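Local coordinates for hydrogenase maturation factor (PDB 3VTH), which probably transfers a carbamoyl group from carbamoyl phosphate, with ATP, to the C-terminal cysteine of HypE during [NiFe]-hydrogenase maturation, at residues Phe436-Tyr439 with Ile440-Glu444; Lys463-Leu466 with Ser467-Tyr470; Tyr657-Met661 with Lys662-Lys666; Leu582-Asp586 with Arg587-Thr591; Ala62-Arg65 with Glu66-Asn70. One frame throughout, in Å; residues are numbered along the deposited sequence.

In the fold
All five contacts are local, between residues a helical turn or so apart. Contacts 1 and 2 lie in the Kae1-like domain and touch: Y470 CD1 is 3.3 Å from I440 CD1, and F436 and Y439 pack on L466 and S467. Contact 2 is close to the iron and nucleotide site, the Y465 side chain being about 5 Å from the bound AP2 at nearest approach; the nearest side-chain atoms of Y438 in contact 1 are about 10 Å from the other nucleotide analogue, APC. Contacts 3 and 4 are helix ends of the second Kae1-like subdomain, their centres about 30 Å apart, away from the annotated sites. Contact 5, in the acylphosphatase domain, is centred about 70 Å from contact 4.

Contact 1 of 5, residues Phe436-Tyr439 with Ile440-Glu444; sequences FNYY and IEQIE
Within helix 433-449 of the HypF Kae1-like domain, a member of the actin-like ATPase clan, F436 and I440 meet one turn apart, as do Y439 and I443. In each pair a methylene or methyl group sits over one face of an aromatic ring, a CH-pi contact. I440 CG1 lies 4.0 Å from the centroid of the F436 ring, displaced toward its rim, and I440 CD1 reaches on to Y439 CD1 at 3.6 Å, so this one side chain touches two rings. Both rings leave the backbone with CG anti to N (chi1 -171° for F436 and 173° for Y439), which sets them beside the residues of the next turn. The Y439 hydroxyl is bonded to the backbone O of V405, and helix 466-473 packs on the same apolar side through L466, S467 and Y470. Y438 takes another direction, its OH bonded to H425 NE2; Q442, bent at chi2, brings CG to 3.5 Å from Y438 CE2. E441 OE2 meets this ring at its edge and also has a long, weak ion pair with R365. I443 N bonds to Y439 O at 3.0 Å, and I443 CD1 stands 3.6 Å from Y439 CE1.

Contact 2 of 5, residues Lys463-Leu466 with Ser467-Tyr470; sequences KGYL and STQY
Q469 N donates to Y465 O over 3.1 Å in a nearly straight bond (171°), and Y470 N donates to L466 O at 2.8 Å; together they close the first turn of helix 466-473, for which Y465 is the N-cap residue. The Q469 side chain folds back over this start of the helix. Its CG stands anti to the carbonyl carbon (chi1 -64°) and the chain beyond is extended, which carries the amide back to the preceding loop, where NE2 makes a weak bond of 3.5 Å to K463 O. OE1, at the other branch of the amide, lies 3.2 Å from L466 CD2, the two side chains passing at a slant. T468 and S467 bring their hydroxyls up to Y465 CB, with S467 OG 3.4 Å away. Both hydroxyls have polar partners beyond this turn: T468 OG1 bonds to the backbone O of H462, and S467 OG to the carbonyls of G406 and G407. T468 CG2 rests 4.0 Å from K463 CA. The Y465 ring leads away from the helix, stacks on the ring of H462 and comes within about 4 Å of the side chain of H483, an iron ligand. The turn follows strand 456-460 in the chain, with T468 against H459 and Y465 against D460, while L466, S467 and Y470 pack on helix 433-449.

Contact 3 of 5, residues Tyr657-Met661 with Lys662-Lys666; sequences YEDYM and KGFEK
F664 folds back against D659, with F664 CD2 lying 3.4 Å from D659 CG, the carboxylate carbon, and 3.6 Å from D659 CB. Carboxylate and ring planes are inclined by 41°, and D659 OD1 comes to 3.5 Å from F664 CE2. The phenyl group gets there because its CG stands anti to the carbonyl carbon (chi1 -73°), turned back toward the helix that has just ended. D659 OD2 has polar partners elsewhere, a hydrogen bond with Y635 OH and a salt bridge to K672 NZ, so the carboxylate is held while F664 lies beside it. I669 of helix 666-692 touches both D659 and F664, and Y668 adds a second ring next to F664. The backbone beneath is bonded to match: F664 N donates to D659 O at 3.1 Å, and G663 N to Y660 O, also at 3.1 Å, although that donor stands well above the carbonyl plane. K662 N still reaches E658 O, continuing the helical pattern. G663 then reverses the chain with a positive phi of 103°. The F664-D659 and G663-Y660 bonds, with a glycine of positive phi, form a Schellman motif, a common C-terminal cap, here ending helix 649-662 before the chain enters helix 666-692.

Contact 4 of 5, residues Leu582-Asp586 with Arg587-Thr591; sequences LKQID and RKINT
With CG anti to the carbonyl carbon (chi1 -63°) and the chain extended as far as NE, R587 runs alongside K583, which leaves its own backbone with the same first torsion (-79°). The two long side chains point the same way, and the aliphatic part of K583 supports the guanidinium: CE is 3.4 Å from R587 NH2, and CB lies over one face of the group. The charged end of K583 turns elsewhere, NZ forming a salt bridge with D579. At R587 NE, a water in the guanidinium plane accepts a hydrogen bond of 3.2 Å and donates another to D586 OD2, linking neighbouring residues whose charged atoms do not meet directly. On another side of the turn Q584 crosses I589 at about a right angle, CB to CB 4.1 Å. A second water lies between Q584 OE1 and I589 O, close enough to bond to either (2.6 Å from OE1), but it cannot serve all the acceptors around it at once. The backbone ends the helix in a Schellman motif: I589 N donates to Q584 O at 2.9 Å, K588 N to I585 O at 3.3 Å, and K588 takes a positive phi of 59°. T591 OG1 then donates to I589 O. Past this cap the chain leaves helix 575-587 for strand 591-594, which pairs antiparallel with strand 530-542; T591 and I585 both pack on P540 of that strand, I585 also on P542, and N590 is joined to G543 by backbone hydrogen bonds.

Contact 5 of 5, residues Ala62-Arg65 with Glu66-Asn70; sequences AFIR and EIKEN
F63 and I67 meet at a slant, the CD1 methyl of I67 standing 3.6 Å from F63 CE1 and a little farther from CZ. CG of F63 is anti to the backbone N (chi1 171°), which swings the ring along the helix toward the residue one turn later, while I67 stretches its CG1-CD1 branch back to meet it. I64 and K68 are arranged differently: they run side by side and point the same way, with I64 CG2 lying 3.7 Å from K68 CE along the extended lysine chain, so that its methylenes lie against the isoleucine. The helix belongs to the acylphosphatase domain, a ferredoxin-like alpha/beta sandwich (beta-alpha-beta-beta-alpha-beta) whose sheet is backed by helices 25-35 and 57-69. F63 and I67 form part of the core between these helices and the sheet, touching I32 of the first helix and I51 of strand 48-55, and F63 also reaches V29, I14 and V53. I64 packs on I14 of strand 10-17. On the outer side R65 and E69 also point the same way, their guanidinium and carboxylate planes 47° apart. Here the nearest approach is apolar to polar, R65 CG to E69 OE2 at 3.3 Å; R65 bends at chi3, and its NE remains 4.4 Å from E69 OE2, beyond a salt bridge, though opposite charges so near probably still attract. A62 CA lies 3.5 Å above one face of the R65 guanidinium, toward its rim. Along the backbone, K68 N bonds to I64 O and E69 N to R65 O, the latter at 2.8 Å.

Contact 1 of 5, residues Phe436-Tyr439 with Ile440-Glu444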
# COMPACT_ATOMS: atom_id res chain seq x y z
N PHE A 436 12.71 -9.92 8.76
CA PHE A 436 12.92 -9.22 10.01
C PHE A 436 14.11 -8.27 9.97
O PHE A 436 14.01 -7.14 10.44
CB PHE A 436 13.06 -10.20 11.19
CG PHE A 436 13.06 -9.53 12.53
CD1 PHE A 436 14.23 -9.43 13.28
CD2 PHE A 436 11.88 -8.98 13.05
CE1 PHE A 436 14.22 -8.80 14.53
CE2 PHE A 436 11.86 -8.35 14.30
CZ PHE A 436 13.03 -8.27 15.04
N ASN A 437 15.23 -8.73 9.41
CA ASN A 437 16.42 -7.87 9.27
C ASN A 437 16.12 -6.60 8.48
O ASN A 437 16.57 -5.51 8.84
CB ASN A 437 17.60 -8.62 8.62
CG ASN A 437 18.19 -9.67 9.52
OD1 ASN A 437 18.96 -10.53 9.06
ND2 ASN A 437 17.86 -9.63 10.81
N TYR A 438 15.37 -6.78 7.40
CA TYR A 438 14.92 -5.69 6.53
C TYR A 438 13.96 -4.73 7.25
O TYR A 438 14.14 -3.50 7.19
CB TYR A 438 14.28 -6.29 5.30
CG TYR A 438 13.57 -5.34 4.38
CD1 TYR A 438 12.28 -5.62 3.93
CD2 TYR A 438 14.18 -4.15 3.92
CE1 TYR A 438 11.60 -4.77 3.06
CE2 TYR A 438 13.48 -3.27 3.06
CZ TYR A 438 12.21 -3.59 2.63
OH TYR A 438 11.51 -2.77 1.77
N TYR A 439 12.97 -5.28 7.94
CA TYR A 439 12.12 -4.51 8.84
C TYR A 439 12.95 -3.65 9.80
O TYR A 439 12.74 -2.45 9.89
CB TYR A 439 11.25 -5.49 9.61
CG TYR A 439 10.39 -4.96 10.72
CD1 TYR A 439 10.77 -5.13 12.05
CD2 TYR A 439 9.15 -4.37 10.46
CE1 TYR A 439 9.95 -4.71 13.09
CE2 TYR A 439 8.32 -3.94 11.50
CZ TYR A 439 8.74 -4.11 12.82
OH TYR A 439 7.95 -3.70 13.89
N ILE A 440 13.90 -4.27 10.49
CA ILE A 440 14.74 -3.57 11.49
C ILE A 440 15.49 -2.41 10.89
O ILE A 440 15.53 -1.33 11.48
CB ILE A 440 15.74 -4.53 12.20
CG1 ILE A 440 14.99 -5.47 13.14
CG2 ILE A 440 16.80 -3.75 12.98
CD1 ILE A 440 13.88 -4.80 13.89
N GLU A 441 16.08 -2.62 9.72
CA GLU A 441 16.85 -1.61 9.01
C GLU A 441 15.97 -0.45 8.51
O GLU A 441 16.41 0.70 8.47
CB GLU A 441 17.64 -2.22 7.84
CG GLU A 441 16.91 -2.19 6.45
CD GLU A 441 17.85 -2.18 5.25
OE1 GLU A 441 19.09 -2.09 5.44
OE2 GLU A 441 17.36 -2.28 4.09
N GLN A 442 14.75 -0.76 8.09
CA GLN A 442 13.83 0.28 7.65
C GLN A 442 13.39 1.15 8.82
O GLN A 442 13.27 2.36 8.67
CB GLN A 442 12.64 -0.32 6.89
CG GLN A 442 13.02 -0.82 5.49
CD GLN A 442 13.81 0.21 4.69
OE1 GLN A 442 13.26 1.21 4.22
NE2 GLN A 442 15.10 -0.04 4.51
N ILE A 443 13.16 0.53 9.98
CA ILE A 443 12.85 1.32 11.17
C ILE A 443 13.99 2.32 11.45
O ILE A 443 13.74 3.50 11.67
CB ILE A 443 12.53 0.43 12.40
CG1 ILE A 443 11.17 -0.24 12.22
CG2 ILE A 443 12.53 1.25 13.70
CD1 ILE A 443 10.86 -1.25 13.31
N GLU A 444 15.24 1.86 11.39
CA GLU A 444 16.39 2.75 11.65
C GLU A 444 16.46 3.86 10.62
O GLU A 444 16.71 5.02 10.96
CB GLU A 444 17.71 1.97 11.71
CG GLU A 444 17.80 0.99 12.89
CD GLU A 444 17.61 1.65 14.25
OE1 GLU A 444 16.66 1.28 14.97
OE2 GLU A 444 18.40 2.56 14.60

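Contact 2 of 5, residues Lys463-Leu466 with Ser467-Tyr470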
# COMPACT_ATOMS: atom_id res chain seq x y z
N LYS A 463 1.59 -12.13 21.44
CA LYS A 463 2.98 -12.20 21.94
C LYS A 463 3.95 -12.93 20.99
O LYS A 463 5.16 -12.85 21.16
CB LYS A 463 3.05 -12.89 23.31
CG LYS A 463 2.10 -12.33 24.39
CD LYS A 463 2.19 -13.18 25.66
CE LYS A 463 1.18 -12.74 26.72
NZ LYS A 463 1.38 -11.30 27.09
N GLY A 464 3.41 -13.65 20.01
CA GLY A 464 4.23 -14.40 19.05
C GLY A 464 4.73 -13.63 17.82
O GLY A 464 5.65 -14.08 17.14
N TYR A 465 4.16 -12.46 17.54
CA TYR A 465 4.62 -11.66 16.39
C TYR A 465 6.06 -11.23 16.62
O TYR A 465 6.41 -10.80 17.72
CB TYR A 465 3.77 -10.40 16.21
CG TYR A 465 2.33 -10.62 15.76
CD1 TYR A 465 1.84 -11.89 15.41
CD2 TYR A 465 1.48 -9.53 15.66
CE1 TYR A 465 0.49 -12.05 14.97
CE2 TYR A 465 0.17 -9.67 15.25
CZ TYR A 465 -0.32 -10.93 14.91
OH TYR A 465 -1.63 -10.97 14.51
N LEU A 466 6.90 -11.34 15.60
CA LEU A 466 8.25 -10.77 15.70
C LEU A 466 8.20 -9.27 15.98
O LEU A 466 9.10 -8.74 16.65
CB LEU A 466 9.05 -11.02 14.42
CG LEU A 466 9.33 -12.46 14.02
CD1 LEU A 466 10.11 -12.43 12.70
CD2 LEU A 466 10.15 -13.18 15.09
N SER A 467 7.17 -8.59 15.47
CA SER A 467 6.99 -7.17 15.74
C SER A 467 6.79 -6.89 17.24
O SER A 467 7.35 -5.92 17.79
CB SER A 467 5.83 -6.59 14.91
OG SER A 467 4.60 -7.25 15.19
N THR A 468 6.00 -7.73 17.89
CA THR A 468 5.80 -7.65 19.35
C THR A 468 7.11 -7.89 20.10
O THR A 468 7.48 -7.12 21.00
CB THR A 468 4.72 -8.65 19.82
OG1 THR A 468 3.48 -8.32 19.18
CG2 THR A 468 4.55 -8.61 21.36
N GLN A 469 7.83 -8.95 19.72
CA GLN A 469 9.14 -9.27 20.29
C GLN A 469 10.11 -8.10 20.12
O GLN A 469 10.88 -7.79 21.02
CB GLN A 469 9.70 -10.57 19.70
CG GLN A 469 8.80 -11.79 20.06
CD GLN A 469 8.84 -12.95 19.06
OE1 GLN A 469 9.77 -13.08 18.26
NE2 GLN A 469 7.84 -13.82 19.13
N TYR A 470 10.05 -7.44 18.97
CA TYR A 470 10.85 -6.25 18.75
C TYR A 470 10.45 -5.13 19.71
O TYR A 470 11.31 -4.55 20.36
CB TYR A 470 10.79 -5.78 17.29
CG TYR A 470 11.50 -4.45 17.05
CD1 TYR A 470 12.89 -4.36 17.06
CD2 TYR A 470 10.77 -3.29 16.83
CE1 TYR A 470 13.53 -3.12 16.83
CE2 TYR A 470 11.38 -2.07 16.61
CZ TYR A 470 12.75 -1.98 16.60
OH TYR A 470 13.31 -0.75 16.39

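Contact 3 of 5, residues Tyr657-Met661 with Lys662-Lys666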
# COMPACT_ATOMS: atom_id res chain seq x y z
N TYR A 657 -24.55 -26.49 2.58
CA TYR A 657 -24.37 -27.89 2.21
C TYR A 657 -25.65 -28.50 1.62
O TYR A 657 -25.58 -29.33 0.70
CB TYR A 657 -23.85 -28.71 3.41
CG TYR A 657 -23.72 -30.20 3.15
CD1 TYR A 657 -22.57 -30.74 2.55
CD2 TYR A 657 -24.73 -31.08 3.52
CE1 TYR A 657 -22.45 -32.14 2.33
CE2 TYR A 657 -24.63 -32.45 3.31
CZ TYR A 657 -23.49 -32.98 2.71
OH TYR A 657 -23.44 -34.36 2.50
N GLU A 658 -26.80 -28.11 2.15
CA GLU A 658 -28.08 -28.55 1.60
C GLU A 658 -28.23 -28.08 0.15
O GLU A 658 -28.65 -28.86 -0.71
CB GLU A 658 -29.25 -28.04 2.43
CG GLU A 658 -29.52 -28.81 3.69
CD GLU A 658 -30.88 -28.46 4.28
OE1 GLU A 658 -31.06 -27.28 4.69
OE2 GLU A 658 -31.75 -29.34 4.32
N ASP A 659 -27.90 -26.82 -0.10
CA ASP A 659 -27.94 -26.28 -1.45
C ASP A 659 -27.00 -27.05 -2.36
O ASP A 659 -27.34 -27.34 -3.51
CB ASP A 659 -27.62 -24.78 -1.48
CG ASP A 659 -28.83 -23.91 -1.11
OD1 ASP A 659 -29.92 -24.45 -0.86
OD2 ASP A 659 -28.70 -22.68 -1.07
N TYR A 660 -25.83 -27.39 -1.83
CA TYR A 660 -24.79 -28.06 -2.60
C TYR A 660 -25.23 -29.47 -3.00
O TYR A 660 -25.10 -29.85 -4.16
CB TYR A 660 -23.49 -28.10 -1.80
CG TYR A 660 -22.33 -28.75 -2.52
CD1 TYR A 660 -21.84 -28.22 -3.71
CD2 TYR A 660 -21.70 -29.88 -2.00
CE1 TYR A 660 -20.78 -28.81 -4.38
CE2 TYR A 660 -20.62 -30.48 -2.67
CZ TYR A 660 -20.17 -29.94 -3.86
OH TYR A 660 -19.11 -30.51 -4.53
N MET A 661 -25.76 -30.22 -2.03
CA MET A 661 -26.29 -31.55 -2.27
C MET A 661 -27.42 -31.58 -3.31
O MET A 661 -27.56 -32.54 -4.05
CB MET A 661 -26.77 -32.19 -0.97
CG MET A 661 -25.64 -32.61 -0.03
SD MET A 661 -24.26 -33.45 -0.88
CE MET A 661 -24.88 -35.12 -0.97
N LYS A 662 -28.22 -30.51 -3.34
CA LYS A 662 -29.37 -30.41 -4.25
C LYS A 662 -28.92 -30.18 -5.68
O LYS A 662 -29.68 -30.40 -6.61
CB LYS A 662 -30.30 -29.26 -3.82
CG LYS A 662 -31.50 -29.70 -3.01
CD LYS A 662 -31.95 -28.60 -2.05
CE LYS A 662 -33.31 -28.97 -1.44
NZ LYS A 662 -33.51 -28.33 -0.10
N GLY A 663 -27.68 -29.73 -5.85
CA GLY A 663 -27.13 -29.48 -7.16
C GLY A 663 -27.08 -28.01 -7.55
O GLY A 663 -26.96 -27.70 -8.72
N PHE A 664 -27.19 -27.10 -6.58
CA PHE A 664 -27.09 -25.67 -6.89
C PHE A 664 -25.67 -25.31 -7.31
O PHE A 664 -24.70 -25.88 -6.79
CB PHE A 664 -27.51 -24.79 -5.71
CG PHE A 664 -28.99 -24.76 -5.42
CD1 PHE A 664 -29.88 -25.62 -6.08
CD2 PHE A 664 -29.49 -23.90 -4.45
CE1 PHE A 664 -31.24 -25.59 -5.79
CE2 PHE A 664 -30.86 -23.87 -4.15
CZ PHE A 664 -31.73 -24.72 -4.82
N GLU A 665 -25.56 -24.38 -8.26
CA GLU A 665 -24.29 -23.88 -8.77
C GLU A 665 -23.50 -23.24 -7.64
O GLU A 665 -24.09 -22.58 -6.79
CB GLU A 665 -24.53 -22.84 -9.88
CG GLU A 665 -25.42 -23.31 -11.06
CD GLU A 665 -26.94 -23.09 -10.82
OE1 GLU A 665 -27.68 -22.96 -11.83
OE2 GLU A 665 -27.40 -23.06 -9.65
N LYS A 666 -22.18 -23.44 -7.65
CA LYS A 666 -21.28 -22.81 -6.69
C LYS A 666 -21.38 -21.29 -6.68
O LYS A 666 -21.30 -20.66 -5.62
CB LYS A 666 -19.83 -23.22 -6.98
CG LYS A 666 -19.48 -24.66 -6.58
CD LYS A 666 -17.96 -24.81 -6.36
CE LYS A 666 -17.31 -25.64 -7.44
NZ LYS A 666 -17.59 -27.09 -7.22

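Contact 4 of 5, residues Leu582-Asp586 with Arg587-Thr591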
# COMPACT_ATOMS: atom_id res chain seq x y z
N LEU A 582 -10.71 -35.43 14.40
CA LEU A 582 -11.85 -35.38 15.32
C LEU A 582 -11.45 -35.68 16.77
O LEU A 582 -11.96 -35.05 17.71
CB LEU A 582 -12.99 -36.29 14.86
CG LEU A 582 -13.62 -35.99 13.49
CD1 LEU A 582 -14.87 -36.84 13.26
CD2 LEU A 582 -13.94 -34.50 13.33
N LYS A 583 -10.52 -36.61 16.95
CA LYS A 583 -10.00 -36.92 18.28
C LYS A 583 -9.21 -35.77 18.89
O LYS A 583 -9.35 -35.49 20.07
CB LYS A 583 -9.17 -38.22 18.27
CG LYS A 583 -10.03 -39.46 18.28
CD LYS A 583 -9.18 -40.72 18.11
CE LYS A 583 -9.85 -41.94 18.71
NZ LYS A 583 -10.82 -42.58 17.79
N GLN A 584 -8.39 -35.11 18.07
CA GLN A 584 -7.62 -33.94 18.50
C GLN A 584 -8.53 -32.80 18.97
O GLN A 584 -8.29 -32.22 20.03
CB GLN A 584 -6.69 -33.45 17.38
CG GLN A 584 -5.52 -34.39 17.11
CD GLN A 584 -4.59 -33.90 16.02
OE1 GLN A 584 -4.86 -32.91 15.35
NE2 GLN A 584 -3.48 -34.60 15.84
N ILE A 585 -9.57 -32.50 18.20
CA ILE A 585 -10.57 -31.53 18.63
C ILE A 585 -11.17 -31.91 19.99
O ILE A 585 -11.17 -31.10 20.92
CB ILE A 585 -11.70 -31.37 17.60
CG1 ILE A 585 -11.15 -30.74 16.31
CG2 ILE A 585 -12.86 -30.54 18.20
CD1 ILE A 585 -12.16 -30.72 15.16
N ASP A 586 -11.66 -33.15 20.09
CA ASP A 586 -12.30 -33.65 21.30
C ASP A 586 -11.36 -33.62 22.51
O ASP A 586 -11.81 -33.39 23.63
CB ASP A 586 -12.78 -35.10 21.07
CG ASP A 586 -13.69 -35.60 22.18
OD1 ASP A 586 -14.80 -35.04 22.34
OD2 ASP A 586 -13.30 -36.57 22.87
N ARG A 587 -10.08 -33.88 22.29
CA ARG A 587 -9.10 -34.03 23.38
C ARG A 587 -8.32 -32.74 23.64
O ARG A 587 -7.48 -32.70 24.54
CB ARG A 587 -8.12 -35.17 23.07
CG ARG A 587 -8.76 -36.55 22.97
CD ARG A 587 -7.75 -37.62 22.59
NE ARG A 587 -8.41 -38.88 22.23
CZ ARG A 587 -7.79 -40.04 22.07
NH1 ARG A 587 -6.47 -40.13 22.22
NH2 ARG A 587 -8.48 -41.12 21.75
N LYS A 588 -8.62 -31.70 22.86
CA LYS A 588 -7.97 -30.37 22.90
C LYS A 588 -6.45 -30.42 22.66
O LYS A 588 -5.65 -29.78 23.36
CB LYS A 588 -8.32 -29.59 24.18
CG LYS A 588 -9.82 -29.48 24.46
CD LYS A 588 -10.08 -28.99 25.89
CE LYS A 588 -11.55 -28.59 26.08
NZ LYS A 588 -11.85 -27.36 25.27
N ILE A 589 -6.08 -31.20 21.64
CA ILE A 589 -4.70 -31.28 21.19
C ILE A 589 -4.49 -30.26 20.07
O ILE A 589 -5.16 -30.33 19.02
CB ILE A 589 -4.36 -32.72 20.71
CG1 ILE A 589 -4.45 -33.70 21.89
CG2 ILE A 589 -2.98 -32.74 20.07
CD1 ILE A 589 -4.63 -35.15 21.50
N ASN A 590 -3.57 -29.32 20.29
CA ASN A 590 -3.24 -28.26 19.31
C ASN A 590 -4.47 -27.60 18.70
O ASN A 590 -4.53 -27.38 17.48
CB ASN A 590 -2.34 -28.81 18.19
CG ASN A 590 -0.96 -29.18 18.67
OD1 ASN A 590 -0.41 -28.55 19.58
ND2 ASN A 590 -0.38 -30.21 18.06
N THR A 591 -5.47 -27.30 19.53
CA THR A 591 -6.74 -26.79 19.04
C THR A 591 -6.94 -25.35 19.51
O THR A 591 -6.82 -25.06 20.70
CB THR A 591 -7.87 -27.73 19.49
OG1 THR A 591 -7.74 -28.97 18.79
CG2 THR A 591 -9.25 -27.14 19.19
O HOH W 1 -4.78 -30.46 16.08
O HOH W 2 -11.53 -38.49 21.89

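Contact 5 of 5, residues Ala62-Arg65 with Glu66-Asn70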
# COMPACT_ATOMS: atom_id res chain seq x y z
N ALA A 62 0.40 39.11 -4.65
CA ALA A 62 0.28 38.35 -5.90
C ALA A 62 1.20 37.11 -5.93
O ALA A 62 0.80 36.04 -6.37
CB ALA A 62 0.55 39.27 -7.10
N PHE A 63 2.43 37.28 -5.45
CA PHE A 63 3.38 36.17 -5.27
C PHE A 63 2.80 35.07 -4.36
O PHE A 63 2.83 33.88 -4.70
CB PHE A 63 4.69 36.77 -4.73
CG PHE A 63 5.72 35.77 -4.28
CD1 PHE A 63 5.82 35.41 -2.95
CD2 PHE A 63 6.66 35.27 -5.18
CE1 PHE A 63 6.80 34.52 -2.51
CE2 PHE A 63 7.65 34.38 -4.76
CZ PHE A 63 7.72 34.01 -3.42
N ILE A 64 2.26 35.47 -3.21
CA ILE A 64 1.67 34.50 -2.27
C ILE A 64 0.48 33.78 -2.90
O ILE A 64 0.34 32.56 -2.77
CB ILE A 64 1.28 35.18 -0.93
CG1 ILE A 64 2.52 35.62 -0.15
CG2 ILE A 64 0.41 34.25 -0.08
CD1 ILE A 64 2.20 36.48 1.11
N ARG A 65 -0.36 34.54 -3.59
CA ARG A 65 -1.53 34.00 -4.30
C ARG A 65 -1.12 32.98 -5.36
O ARG A 65 -1.78 31.95 -5.51
CB ARG A 65 -2.32 35.15 -4.93
CG ARG A 65 -3.75 34.83 -5.29
CD ARG A 65 -4.54 36.13 -5.60
NE ARG A 65 -3.98 36.86 -6.74
CZ ARG A 65 -3.50 38.11 -6.71
NH1 ARG A 65 -3.52 38.84 -5.59
NH2 ARG A 65 -3.02 38.65 -7.83
N GLU A 66 -0.04 33.26 -6.10
CA GLU A 66 0.47 32.29 -7.08
C GLU A 66 0.89 30.98 -6.43
O GLU A 66 0.58 29.91 -6.93
CB GLU A 66 1.61 32.85 -7.92
CG GLU A 66 1.20 33.38 -9.29
CD GLU A 66 1.13 32.28 -10.33
OE1 GLU A 66 2.19 31.72 -10.68
OE2 GLU A 66 0.01 31.98 -10.82
N ILE A 67 1.59 31.08 -5.30
CA ILE A 67 1.98 29.88 -4.56
C ILE A 67 0.75 29.08 -4.13
O ILE A 67 0.69 27.87 -4.35
CB ILE A 67 2.85 30.20 -3.34
CG1 ILE A 67 4.22 30.74 -3.78
CG2 ILE A 67 3.05 28.93 -2.50
CD1 ILE A 67 5.06 31.32 -2.66
N LYS A 68 -0.24 29.76 -3.55
CA LYS A 68 -1.46 29.11 -3.07
C LYS A 68 -2.28 28.53 -4.23
O LYS A 68 -2.86 27.46 -4.09
CB LYS A 68 -2.31 30.08 -2.23
CG LYS A 68 -1.61 30.58 -0.94
CD LYS A 68 -2.43 31.63 -0.20
CE LYS A 68 -1.97 31.78 1.24
NZ LYS A 68 -2.71 32.88 1.95
N GLU A 69 -2.32 29.24 -5.36
CA GLU A 69 -3.19 28.86 -6.49
C GLU A 69 -2.61 27.81 -7.43
O GLU A 69 -3.34 26.93 -7.89
CB GLU A 69 -3.60 30.09 -7.30
CG GLU A 69 -4.85 30.77 -6.77
CD GLU A 69 -5.12 32.11 -7.45
OE1 GLU A 69 -4.58 32.37 -8.55
OE2 GLU A 69 -5.89 32.90 -6.87
N ASN A 70 -1.33 27.92 -7.78
CA ASN A 70 -0.72 26.86 -8.59
C ASN A 70 0.66 26.46 -8.14
O ASN A 70 1.65 26.75 -8.81
CB ASN A 70 -0.81 27.11 -10.10
CG ASN A 70 -0.27 28.43 -10.50
OD1 ASN A 70 -0.99 29.43 -10.52
ND2 ASN A 70 1.02 28.45 -10.87